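PDB 3K5I: phosphoribosyl-aminoimidazole carboxylase from Aspergillus clavatus, which probably uses ATP to carboxylate 5-aminoimidazole ribonucleotide to its N5-carboxyamino form, an ATP-grasp synthetase step of purine biosynthesis. Local coordinates for residues H141-E146 with K166-A171; G176-N181 with P187-A192; L238-A243 with P382-A387; P330-N335 with T389-L394. One frame throughout, in Å; residues are numbered along the deposited sequence. Where two conformers were deposited one is given.

Interaction 1. Residues H141-E146 with K166-A171. With ADP (adenosine-5'-diphosphate), chain G.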
# COMPACT_ATOMS: atom_id res chain seq x y z
N HIS A 141 -28.82 -2.33 -29.73
CA HIS A 141 -27.69 -2.65 -30.55
C HIS A 141 -28.15 -3.54 -31.67
O HIS A 141 -29.35 -3.84 -31.78
CB HIS A 141 -26.61 -3.32 -29.71
CG HIS A 141 -27.05 -4.56 -29.01
ND1 HIS A 141 -27.11 -4.64 -27.63
CD2 HIS A 141 -27.40 -5.78 -29.49
CE1 HIS A 141 -27.51 -5.86 -27.30
NE2 HIS A 141 -27.69 -6.57 -28.40
N ARG A 142 -27.18 -3.94 -32.48
CA ARG A 142 -27.43 -4.83 -33.62
C ARG A 142 -26.14 -5.58 -33.85
O ARG A 142 -25.08 -4.97 -33.95
CB ARG A 142 -27.81 -4.05 -34.89
CG ARG A 142 -29.15 -3.33 -34.75
CD ARG A 142 -30.34 -4.29 -34.72
NE ARG A 142 -31.55 -3.59 -35.16
CZ ARG A 142 -32.24 -2.76 -34.40
NH1 ARG A 142 -31.86 -2.57 -33.14
NH2 ARG A 142 -33.31 -2.14 -34.88
N GLU A 143 -26.16 -6.90 -33.94
CA GLU A 143 -24.88 -7.54 -34.19
C GLU A 143 -24.55 -7.35 -35.67
O GLU A 143 -25.43 -6.98 -36.45
CB GLU A 143 -24.84 -8.94 -33.57
CG GLU A 143 -24.60 -10.12 -34.47
CD GLU A 143 -25.24 -11.36 -33.85
OE1 GLU A 143 -26.47 -11.54 -33.97
OE2 GLU A 143 -24.49 -12.14 -33.21
N LEU A 144 -23.31 -7.55 -36.09
CA LEU A 144 -22.97 -7.38 -37.50
C LEU A 144 -22.62 -8.76 -38.02
O LEU A 144 -21.58 -9.24 -37.66
CB LEU A 144 -21.69 -6.56 -37.68
CG LEU A 144 -21.90 -5.10 -38.09
CD1 LEU A 144 -22.33 -4.38 -36.83
CD2 LEU A 144 -20.60 -4.57 -38.73
N VAL A 145 -23.47 -9.37 -38.84
CA VAL A 145 -23.17 -10.70 -39.36
C VAL A 145 -21.95 -10.85 -40.30
O VAL A 145 -21.37 -11.93 -40.42
CB VAL A 145 -24.43 -11.40 -39.86
CG1 VAL A 145 -24.06 -12.50 -40.83
CG2 VAL A 145 -25.23 -11.90 -38.65
N GLU A 146 -21.55 -9.78 -40.98
CA GLU A 146 -20.36 -9.81 -41.84
C GLU A 146 -19.84 -8.42 -41.58
O GLU A 146 -20.50 -7.60 -40.93
CB GLU A 146 -20.62 -9.91 -43.32
CG GLU A 146 -21.92 -9.25 -43.68
CD GLU A 146 -22.76 -10.18 -44.50
OE1 GLU A 146 -24.00 -10.17 -44.32
OE2 GLU A 146 -22.17 -10.93 -45.32
N LYS A 166 -18.36 -1.60 -31.82
CA LYS A 166 -17.59 -2.36 -30.83
C LYS A 166 -17.29 -3.82 -31.17
O LYS A 166 -18.16 -4.51 -31.72
CB LYS A 166 -18.39 -2.41 -29.52
CG LYS A 166 -19.00 -1.14 -28.99
CD LYS A 166 -19.38 -1.30 -27.50
CE LYS A 166 -19.67 0.03 -26.71
NZ LYS A 166 -20.18 -0.02 -25.24
N SER A 167 -16.10 -4.27 -30.80
CA SER A 167 -15.64 -5.65 -30.96
C SER A 167 -16.34 -6.39 -29.82
O SER A 167 -16.39 -5.93 -28.66
CB SER A 167 -14.14 -5.87 -30.63
OG SER A 167 -13.83 -7.27 -30.71
N LYS A 168 -16.87 -7.55 -30.15
CA LYS A 168 -17.51 -8.36 -29.12
C LYS A 168 -16.44 -8.96 -28.19
O LYS A 168 -16.56 -9.08 -26.96
CB LYS A 168 -18.25 -9.48 -29.84
CG LYS A 168 -19.49 -9.03 -30.60
CD LYS A 168 -20.08 -10.34 -31.17
CE LYS A 168 -21.31 -10.30 -32.06
NZ LYS A 168 -22.16 -11.55 -31.84
N THR A 169 -15.31 -9.34 -28.73
CA THR A 169 -14.36 -9.94 -27.82
C THR A 169 -13.09 -9.14 -27.73
O THR A 169 -12.82 -8.23 -28.54
CB THR A 169 -13.94 -11.28 -28.44
OG1 THR A 169 -13.48 -11.00 -29.76
CG2 THR A 169 -15.15 -12.18 -28.60
N MET A 170 -12.30 -9.54 -26.73
CA MET A 170 -11.01 -8.95 -26.48
C MET A 170 -10.97 -7.45 -26.16
O MET A 170 -9.91 -6.85 -26.16
CB MET A 170 -10.04 -9.36 -27.62
CG MET A 170 -10.00 -10.87 -27.93
SD MET A 170 -9.40 -11.84 -26.46
CE MET A 170 -7.86 -10.80 -26.19
N ALA A 171 -12.08 -6.80 -25.86
CA ALA A 171 -12.02 -5.36 -25.63
C ALA A 171 -11.91 -4.90 -24.21
O ALA A 171 -12.64 -5.32 -23.30
CB ALA A 171 -13.22 -4.71 -26.30
PB ADP G . -14.29 -1.06 -22.72
O1B ADP G . -13.09 -1.07 -23.59
O2B ADP G . -14.34 -2.55 -22.46
O3B ADP G . -14.58 -0.53 -21.28
PA ADP G . -16.97 0.25 -23.00
O1A ADP G . -17.14 0.35 -21.55
O2A ADP G . -18.24 -0.27 -23.62
O3A ADP G . -15.64 -0.57 -23.42
O5' ADP G . -16.81 1.80 -23.42
C5' ADP G . -15.93 2.69 -22.73
C4' ADP G . -16.57 4.05 -22.63
O4' ADP G . -16.89 4.53 -23.96
C3' ADP G . -17.91 4.18 -21.95
O3' ADP G . -17.59 4.53 -20.59
C2' ADP G . -18.57 5.43 -22.55
O2' ADP G . -17.76 6.63 -22.31
C1' ADP G . -18.15 5.14 -23.97
N9 ADP G . -19.25 4.42 -24.58
C8 ADP G . -19.38 3.06 -24.60
N7 ADP G . -20.58 2.69 -25.10
C5 ADP G . -21.15 3.90 -25.45
C6 ADP G . -22.38 4.16 -26.15
N6 ADP G . -23.31 3.49 -26.54
N1 ADP G . -22.67 5.47 -26.35
C2 ADP G . -21.81 6.52 -26.02
N3 ADP G . -20.65 6.26 -25.49
C4 ADP G . -20.35 4.99 -25.19
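Lys168 NZ donates a hydrogen bond of 2.8 Å to Glu143 OE2, forming a salt bridge that is the one direct link between the two segments. The ammonium group meets the carboxylate oxygen on its anti side and 23° out of the carboxylate plane. Lys168 CG lies anti to the carbonyl carbon, and the chain runs out extended as far as CE before bending at the last torsion (-147°) to present NZ. The bridge spans a wide gap, since the CA atoms of Glu143 and Lys168 stand 9.0 Å apart. Strand 198-202 lies between strand 141-144, which carries Glu143, and strand 163-167, just beyond whose end Lys168 stands; both side chains rest on its Tyr199 and on Phe125 of helix 124-132.

Two residues earlier, Lys166 reaches the nucleotide with an extended chain. Its NZ donates to ADP O2A at 2.5 Å and to ADP N7 at 2.7 Å, and Glu201 completes the grip with a salt bridge. These partners fix the ammonium between the alpha-phosphate and the base. A lysine joining phosphate and adenine in this way is typical of the nucleotide site of ATP-grasp enzymes.

Interaction 2. Residues G176-N181 with P187-A192; sequences GNFRVN and PEALEA. With ADP (adenosine-5'-diphosphate), chain G.
An apolar strand-on-helix contact joins edge strand 177-180 of the four-stranded sheet to helix 186-192, which follows it closely in the chain, and Phe178 carries most of it. The strand and helix axes run antiparallel at 177° and approach to 8.8 Å, as expected when a short turn folds the chain back on itself. No hydrogen bond crosses between the segments.

With CG anti to the backbone N (chi1 -166°), the Phe178 ring reaches out to the helix and receives three residues around it. Ala189 CA sits over one face, 3.7 Å from the ring centroid and 21° off the normal, a CH-pi contact. The methyl of Ala192 approaches obliquely, with CB 3.4 Å from Phe178 CD1. At the far end of the ring, Glu188 CG lies 3.6 Å from Phe178 CZ; the extended glutamate crosses the phenylalanine at about a right angle, its carboxylate carbon near the ring plane. Val180 adds a looser touch, CG2 lying 4.0 Å from Ala189 CB. The small alanines let the helix backbone come close to the aromatic ring.

Asn177 is turned to the nucleotide instead: its ND2 makes a weak hydrogen bond of 3.1 Å to ADP O5' and a further one to Ser234.

Val180 and Ala189 both also pack on Leu165 of the adjacent strand 163-167, while Leu190, pointing away from strand 177-180, rests on Pro149 and Leu152. Helix 186-192 thus packs on strands 163-167 and 177-180 and also meets helix 149-159 through Leu190.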
# COMPACT_ATOMS: atom_id res chain seq x y z
N GLY A 176 -11.49 -1.92 -28.32
CA GLY A 176 -12.36 -2.53 -29.35
C GLY A 176 -13.57 -1.61 -29.61
O GLY A 176 -14.62 -2.04 -30.02
N ASN A 177 -13.44 -0.32 -29.37
CA ASN A 177 -14.53 0.63 -29.56
C ASN A 177 -14.17 1.58 -30.71
O ASN A 177 -13.00 1.89 -30.93
CB ASN A 177 -14.64 1.49 -28.27
CG ASN A 177 -15.62 0.91 -27.22
OD1 ASN A 177 -15.75 -0.30 -27.03
ND2 ASN A 177 -16.32 1.79 -26.52
N PHE A 178 -15.17 2.04 -31.45
CA PHE A 178 -14.90 2.96 -32.52
C PHE A 178 -16.17 3.72 -32.81
O PHE A 178 -17.15 3.17 -33.30
CB PHE A 178 -14.41 2.33 -33.79
CG PHE A 178 -13.82 3.31 -34.77
CD1 PHE A 178 -12.44 3.46 -34.88
CD2 PHE A 178 -14.64 4.06 -35.60
CE1 PHE A 178 -11.85 4.34 -35.78
CE2 PHE A 178 -14.08 4.95 -36.53
CZ PHE A 178 -12.66 5.11 -36.61
N ARG A 179 -16.09 5.00 -32.46
CA ARG A 179 -17.17 5.94 -32.68
C ARG A 179 -17.40 6.15 -34.17
O ARG A 179 -16.48 6.50 -34.92
CB ARG A 179 -16.78 7.33 -32.20
CG ARG A 179 -18.10 8.16 -32.18
CD ARG A 179 -18.08 9.36 -31.21
NE ARG A 179 -18.80 10.48 -31.81
CZ ARG A 179 -19.33 11.52 -31.17
NH1 ARG A 179 -19.99 12.44 -31.87
NH2 ARG A 179 -19.22 11.63 -29.85
N VAL A 180 -18.63 5.93 -34.60
CA VAL A 180 -18.95 6.11 -36.01
C VAL A 180 -19.87 7.35 -36.03
O VAL A 180 -20.93 7.29 -35.44
CB VAL A 180 -19.66 4.86 -36.51
CG1 VAL A 180 -19.83 5.01 -38.00
CG2 VAL A 180 -18.88 3.58 -36.14
N ASN A 181 -19.48 8.48 -36.63
CA ASN A 181 -20.30 9.70 -36.62
C ASN A 181 -21.18 9.88 -37.85
O ASN A 181 -22.24 10.51 -37.80
CB ASN A 181 -19.44 10.96 -36.51
CG ASN A 181 -18.76 11.09 -35.17
OD1 ASN A 181 -19.46 11.28 -34.18
ND2 ASN A 181 -17.42 10.99 -35.12
N PRO A 187 -15.59 2.92 -43.61
CA PRO A 187 -14.43 2.10 -43.93
C PRO A 187 -13.39 2.22 -42.84
O PRO A 187 -12.68 1.27 -42.51
CB PRO A 187 -13.85 2.77 -45.17
CG PRO A 187 -14.88 3.70 -45.66
CD PRO A 187 -16.12 3.56 -44.82
N GLU A 188 -13.27 3.42 -42.30
CA GLU A 188 -12.25 3.58 -41.28
C GLU A 188 -12.58 2.74 -40.06
O GLU A 188 -11.73 2.04 -39.52
CB GLU A 188 -12.19 5.06 -40.95
CG GLU A 188 -11.30 5.59 -39.88
CD GLU A 188 -11.71 7.05 -39.64
OE1 GLU A 188 -12.81 7.49 -40.04
OE2 GLU A 188 -10.90 7.79 -39.07
N ALA A 189 -13.85 2.80 -39.65
CA ALA A 189 -14.35 2.03 -38.52
C ALA A 189 -14.02 0.56 -38.71
O ALA A 189 -13.43 -0.10 -37.84
CB ALA A 189 -15.87 2.14 -38.40
N LEU A 190 -14.43 0.05 -39.87
CA LEU A 190 -14.18 -1.36 -40.15
C LEU A 190 -12.68 -1.64 -40.16
O LEU A 190 -12.13 -2.52 -39.50
CB LEU A 190 -14.93 -1.84 -41.42
CG LEU A 190 -16.45 -1.72 -41.56
CD1 LEU A 190 -16.92 -1.90 -43.00
CD2 LEU A 190 -17.19 -2.66 -40.61
N GLU A 191 -11.94 -0.84 -40.90
CA GLU A 191 -10.52 -1.09 -40.88
C GLU A 191 -10.10 -1.16 -39.41
O GLU A 191 -9.51 -2.14 -38.94
CB GLU A 191 -9.87 0.08 -41.60
CG GLU A 191 -8.40 -0.05 -41.91
CD GLU A 191 -7.96 -1.43 -42.32
OE1 GLU A 191 -8.71 -2.16 -43.01
OE2 GLU A 191 -6.82 -1.76 -41.93
N ALA A 192 -10.41 -0.09 -38.69
CA ALA A 192 -10.01 0.03 -37.27
C ALA A 192 -10.14 -1.18 -36.37
O ALA A 192 -9.22 -1.50 -35.59
CB ALA A 192 -10.54 1.28 -36.62
PB ADP G . -14.29 -1.06 -22.72
O1B ADP G . -13.09 -1.07 -23.59
O2B ADP G . -14.34 -2.55 -22.46
O3B ADP G . -14.58 -0.53 -21.28
PA ADP G . -16.97 0.25 -23.00
O1A ADP G . -17.14 0.35 -21.55
O2A ADP G . -18.24 -0.27 -23.62
O3A ADP G . -15.64 -0.57 -23.42
O5' ADP G . -16.81 1.80 -23.42
C5' ADP G . -15.93 2.69 -22.73
C4' ADP G . -16.57 4.05 -22.63
O4' ADP G . -16.89 4.53 -23.96
C3' ADP G . -17.91 4.18 -21.95
O3' ADP G . -17.59 4.53 -20.59
C2' ADP G . -18.57 5.43 -22.55
O2' ADP G . -17.76 6.63 -22.31
C1' ADP G . -18.15 5.14 -23.97
N9 ADP G . -19.25 4.42 -24.58
C8 ADP G . -19.38 3.06 -24.60
N7 ADP G . -20.58 2.69 -25.10
C5 ADP G . -21.15 3.90 -25.45
C6 ADP G . -22.38 4.16 -26.15
N6 ADP G . -23.31 3.49 -26.54
N1 ADP G . -22.67 5.47 -26.35
C2 ADP G . -21.81 6.52 -26.02
N3 ADP G . -20.65 6.26 -25.49
C4 ADP G . -20.35 4.99 -25.19

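Interaction 3. Residues L238-A243 with P382-A387; sequences LVYAPA and PTMHEA
Tyr240, near the end of strand 235-241, and Met384, in the first turn of helix 384-399, have the nearest CA atoms across the segments, 8.1 Å apart, a gap that the methionine side chain bridges. Met384 has CG anti to its backbone N, and the chain then bends at chi2 (32°) and again at chi3 (107°), which sends the terminal methyl against the strand end.

That methyl touches three consecutive residues. Met384 CE comes within 3.2 Å of Pro242 O. It lies 3.8 Å from Tyr240 CB, and it also meets Ala241 N and brushes CD of the Pro242 ring. The peptide bond before Pro242 is cis, which turns the chain as it leaves the strand. The sulfur, by contrast, meets the aromatic ring: Met384 SD lies 5.5 Å from the Tyr240 centroid and 89° off the ring normal, so it sits at the edge, with CD2 the nearest ring carbon. No hydrogen bond joins the two segments.

Just before Met384, Thr383 occupies the N-cap position, its OG1 accepting a capping bond of 3.2 Å from Glu386 N. The cap fixes the N-terminal start of the helix, directly before the residue that makes the contact.

Arg244 adds a cation-pi interaction with the Tyr240 ring and also touches Met384, while Ile332 of the neighbouring strand 331-337 packs on both Tyr240 and Met384. Edge-on sulfur and ring geometry of this kind is a Met-aromatic contact, here seating the start of the C-terminal helix on the large antiparallel sheet.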
# COMPACT_ATOMS: atom_id res chain seq x y z
N LEU A 238 -10.72 9.87 -15.17
CA LEU A 238 -10.82 10.25 -13.76
C LEU A 238 -11.92 9.49 -13.08
O LEU A 238 -12.89 9.06 -13.74
CB LEU A 238 -11.38 11.67 -13.60
CG LEU A 238 -10.39 12.64 -14.21
CD1 LEU A 238 -11.04 13.97 -14.67
CD2 LEU A 238 -9.44 12.78 -13.03
N VAL A 239 -11.76 9.39 -11.76
CA VAL A 239 -12.77 8.79 -10.87
C VAL A 239 -12.94 9.75 -9.67
O VAL A 239 -11.93 10.12 -9.10
CB VAL A 239 -12.49 7.32 -10.48
CG1 VAL A 239 -13.56 6.83 -9.46
CG2 VAL A 239 -12.48 6.39 -11.72
N TYR A 240 -14.17 10.14 -9.30
CA TYR A 240 -14.48 11.00 -8.11
C TYR A 240 -15.27 10.11 -7.18
O TYR A 240 -16.34 9.58 -7.46
CB TYR A 240 -15.33 12.22 -8.45
CG TYR A 240 -14.67 13.11 -9.45
CD1 TYR A 240 -14.62 12.76 -10.80
CD2 TYR A 240 -14.02 14.27 -9.05
CE1 TYR A 240 -13.99 13.55 -11.72
CE2 TYR A 240 -13.37 15.07 -10.00
CZ TYR A 240 -13.39 14.74 -11.31
OH TYR A 240 -12.72 15.60 -12.16
N ALA A 241 -14.73 9.94 -5.99
CA ALA A 241 -15.42 9.03 -5.10
C ALA A 241 -15.66 9.69 -3.76
O ALA A 241 -14.75 10.17 -3.13
CB ALA A 241 -14.50 7.75 -5.03
N PRO A 242 -16.92 9.76 -3.32
CA PRO A 242 -18.07 9.21 -4.04
C PRO A 242 -18.44 10.18 -5.15
O PRO A 242 -17.85 11.26 -5.18
CB PRO A 242 -19.14 9.20 -2.95
CG PRO A 242 -18.78 10.45 -2.15
CD PRO A 242 -17.33 10.70 -2.27
N ALA A 243 -19.41 9.81 -6.01
CA ALA A 243 -19.90 10.57 -7.17
C ALA A 243 -20.47 11.93 -6.71
O ALA A 243 -21.23 12.01 -5.73
CB ALA A 243 -21.07 9.86 -7.75
N PRO A 382 -10.31 15.94 2.99
CA PRO A 382 -11.49 15.84 3.85
C PRO A 382 -12.73 16.25 3.07
O PRO A 382 -13.79 15.89 3.50
CB PRO A 382 -11.20 16.77 5.04
CG PRO A 382 -9.75 17.31 4.83
CD PRO A 382 -9.14 16.51 3.69
N THR A 383 -12.58 16.98 1.96
CA THR A 383 -13.68 17.46 1.10
C THR A 383 -13.34 17.29 -0.39
O THR A 383 -12.17 17.30 -0.80
CB THR A 383 -14.01 18.98 1.30
OG1 THR A 383 -12.82 19.72 1.02
CG2 THR A 383 -14.44 19.33 2.76
N MET A 384 -14.36 17.18 -1.23
CA MET A 384 -14.08 16.97 -2.65
C MET A 384 -13.45 18.26 -3.14
O MET A 384 -12.43 18.30 -3.84
CB MET A 384 -15.47 16.79 -3.31
CG MET A 384 -15.52 16.08 -4.65
SD MET A 384 -14.28 14.75 -5.01
CE MET A 384 -15.50 13.34 -4.87
N HIS A 385 -14.11 19.34 -2.74
CA HIS A 385 -13.68 20.63 -3.18
C HIS A 385 -12.17 20.60 -3.10
O HIS A 385 -11.45 20.83 -4.01
CB HIS A 385 -14.20 21.73 -2.29
CG HIS A 385 -13.80 23.05 -2.83
ND1 HIS A 385 -14.27 23.50 -4.05
CD2 HIS A 385 -12.95 23.98 -2.38
CE1 HIS A 385 -13.73 24.68 -4.31
NE2 HIS A 385 -12.93 24.99 -3.30
N GLU A 386 -11.70 20.44 -1.88
CA GLU A 386 -10.27 20.52 -1.66
C GLU A 386 -9.42 19.49 -2.43
O GLU A 386 -8.29 19.80 -2.86
CB GLU A 386 -10.11 20.36 -0.17
CG GLU A 386 -8.84 20.88 0.40
CD GLU A 386 -8.68 20.38 1.82
OE1 GLU A 386 -9.70 20.16 2.53
OE2 GLU A 386 -7.50 20.20 2.17
N ALA A 387 -9.96 18.27 -2.59
CA ALA A 387 -9.29 17.19 -3.34
C ALA A 387 -9.23 17.69 -4.79
O ALA A 387 -8.20 17.54 -5.48
CB ALA A 387 -10.09 15.85 -3.27

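Interaction 4. Residues P330-N335 with T389-L394; sequences PSIMLN and THIQPL
Apolar contacts account for the whole meeting of Ile332 and Leu334 with Ile391 and Leu394. Ile391 stands at its middle and uses two separate branches. Its CG2 methyl touches Ile332 CD1 at 3.9 Å, while its CD1 reaches further across to lie 4.0 Å from Leu334 CB and 4.0 Å from Ile332 CG2, between the two strand residues. Ile391 CG1 is anti to the backbone N (chi1 -154°), which carries CD1 out toward the strand and leaves CG2 between the N and the carbonyl carbon. One turn on, Leu334 CD2 comes against the branch point of Leu394, 4.0 Å from its CG, with Leu394 CD2 close by. Both isoleucines and both leucines come together at a slant.

Backbone interactions set the frame. Strand 331-335 and helix 389-394 run nearly parallel, at 13°, with axes 9.6 Å apart, so that alternate strand residues face successive turns of the helix. The helix is kinked at Pro393, where the turn-forming bonds of residues 393 and 394 are missing and Leu394 N makes a weak 3.0 Å bond to Ile391 O. On the strand, hydrogen bonds tie Ile332 to Val379 and Met333 to Val239.

Polar interactions lie outside the contact: Asn335 ND2 donates to Cys236 O and Asn294 OD1. His390 packs against Gln323 of the second subunit.

All four touching residues are buried, and no polar group or directional bond takes part between the segments; the helix is held to the sheet here by hydrophobic burial and shape.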
# COMPACT_ATOMS: atom_id res chain seq x y z
N PRO A 330 -13.10 12.01 0.94
CA PRO A 330 -13.25 12.15 -0.52
C PRO A 330 -11.94 11.97 -1.31
O PRO A 330 -10.84 12.29 -0.82
CB PRO A 330 -13.86 13.56 -0.73
CG PRO A 330 -14.55 13.85 0.62
CD PRO A 330 -14.00 12.90 1.71
N SER A 331 -12.07 11.47 -2.53
CA SER A 331 -10.90 11.27 -3.37
C SER A 331 -11.13 11.29 -4.87
O SER A 331 -12.24 11.20 -5.40
CB SER A 331 -9.98 10.16 -2.88
OG SER A 331 -10.62 8.90 -2.79
N ILE A 332 -10.03 11.48 -5.57
CA ILE A 332 -10.11 11.54 -7.02
C ILE A 332 -8.97 10.67 -7.57
O ILE A 332 -7.83 10.78 -7.10
CB ILE A 332 -9.91 13.05 -7.54
CG1 ILE A 332 -11.02 13.94 -6.98
CG2 ILE A 332 -10.12 13.20 -9.08
CD1 ILE A 332 -10.67 15.40 -7.11
N MET A 333 -9.24 9.82 -8.56
CA MET A 333 -8.15 9.03 -9.14
C MET A 333 -8.12 9.51 -10.58
O MET A 333 -9.19 9.65 -11.23
CB MET A 333 -8.41 7.51 -9.07
CG MET A 333 -7.38 6.55 -9.76
SD MET A 333 -8.27 5.41 -10.89
CE MET A 333 -8.73 6.44 -12.17
N LEU A 334 -6.88 9.73 -11.00
CA LEU A 334 -6.55 10.14 -12.37
C LEU A 334 -5.71 9.02 -13.01
O LEU A 334 -4.78 8.49 -12.39
CB LEU A 334 -5.77 11.46 -12.34
CG LEU A 334 -5.36 11.94 -13.75
CD1 LEU A 334 -6.44 12.68 -14.52
CD2 LEU A 334 -4.26 12.91 -13.55
N ASN A 335 -6.01 8.57 -14.23
CA ASN A 335 -5.20 7.51 -14.81
C ASN A 335 -4.02 8.19 -15.46
O ASN A 335 -4.22 9.32 -15.85
CB ASN A 335 -5.95 6.77 -15.95
CG ASN A 335 -6.62 5.51 -15.45
OD1 ASN A 335 -6.27 5.00 -14.37
ND2 ASN A 335 -7.62 5.02 -16.18
N THR A 389 -9.14 20.75 -5.82
CA THR A 389 -8.10 21.76 -5.96
C THR A 389 -6.67 21.20 -5.93
O THR A 389 -5.73 21.69 -6.59
CB THR A 389 -8.25 22.65 -4.74
OG1 THR A 389 -9.54 23.28 -4.75
CG2 THR A 389 -7.17 23.68 -4.74
N HIS A 390 -6.44 20.19 -5.10
CA HIS A 390 -5.08 19.66 -5.06
C HIS A 390 -4.72 19.02 -6.36
O HIS A 390 -3.57 19.07 -6.79
CB HIS A 390 -5.04 18.50 -4.13
CG HIS A 390 -5.01 18.89 -2.68
ND1 HIS A 390 -4.78 20.18 -2.26
CD2 HIS A 390 -5.17 18.13 -1.57
CE1 HIS A 390 -4.83 20.21 -0.93
NE2 HIS A 390 -5.05 18.98 -0.49
N ILE A 391 -5.70 18.39 -7.00
CA ILE A 391 -5.38 17.74 -8.26
C ILE A 391 -5.40 18.57 -9.55
O ILE A 391 -4.77 18.20 -10.56
CB ILE A 391 -6.25 16.48 -8.47
CG1 ILE A 391 -5.56 15.47 -9.36
CG2 ILE A 391 -7.60 16.86 -9.03
CD1 ILE A 391 -6.17 13.95 -9.27
N GLN A 392 -6.12 19.68 -9.58
CA GLN A 392 -6.14 20.42 -10.86
C GLN A 392 -4.90 20.59 -11.73
O GLN A 392 -4.86 20.27 -12.93
CB GLN A 392 -6.79 21.80 -10.71
CG GLN A 392 -7.14 22.42 -12.06
CD GLN A 392 -8.04 21.52 -12.85
OE1 GLN A 392 -9.26 21.55 -12.68
NE2 GLN A 392 -7.45 20.68 -13.70
N PRO A 393 -3.86 21.11 -11.12
CA PRO A 393 -2.62 21.33 -11.83
C PRO A 393 -2.02 20.10 -12.53
O PRO A 393 -1.40 20.19 -13.59
CB PRO A 393 -1.70 21.89 -10.76
CG PRO A 393 -2.51 22.17 -9.63
CD PRO A 393 -3.71 21.30 -9.67
N LEU A 394 -2.19 18.95 -11.91
CA LEU A 394 -1.70 17.67 -12.43
C LEU A 394 -2.58 17.26 -13.61
O LEU A 394 -2.10 16.69 -14.59
CB LEU A 394 -1.93 16.65 -11.32
CG LEU A 394 -1.56 15.21 -11.73
CD1 LEU A 394 -0.17 15.11 -12.28
CD2 LEU A 394 -1.79 14.23 -10.54

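In the fold
From the N terminus, interaction 1 comes first, closing a loop of 19 residues, and interaction 2 then closes one of five; the two are in series. They meet in the four-stranded sheet, where strands 163-167 and 177-180 are neighbours, and both reach ADP. Interactions 3 and 4 cross: 238-243 and 330-335 pair, in chain order, with 382-387 and 389-394. Both use helix 384-399 and the adjacent strands 235-241 and 331-337, so together they fix the C-terminal helix to the eight-stranded sheet, joining a strand of the ATP-grasp domain to the C-terminal region. The two groups lie well apart, with the centres of interactions 1 and 3 about 35 Å from each other.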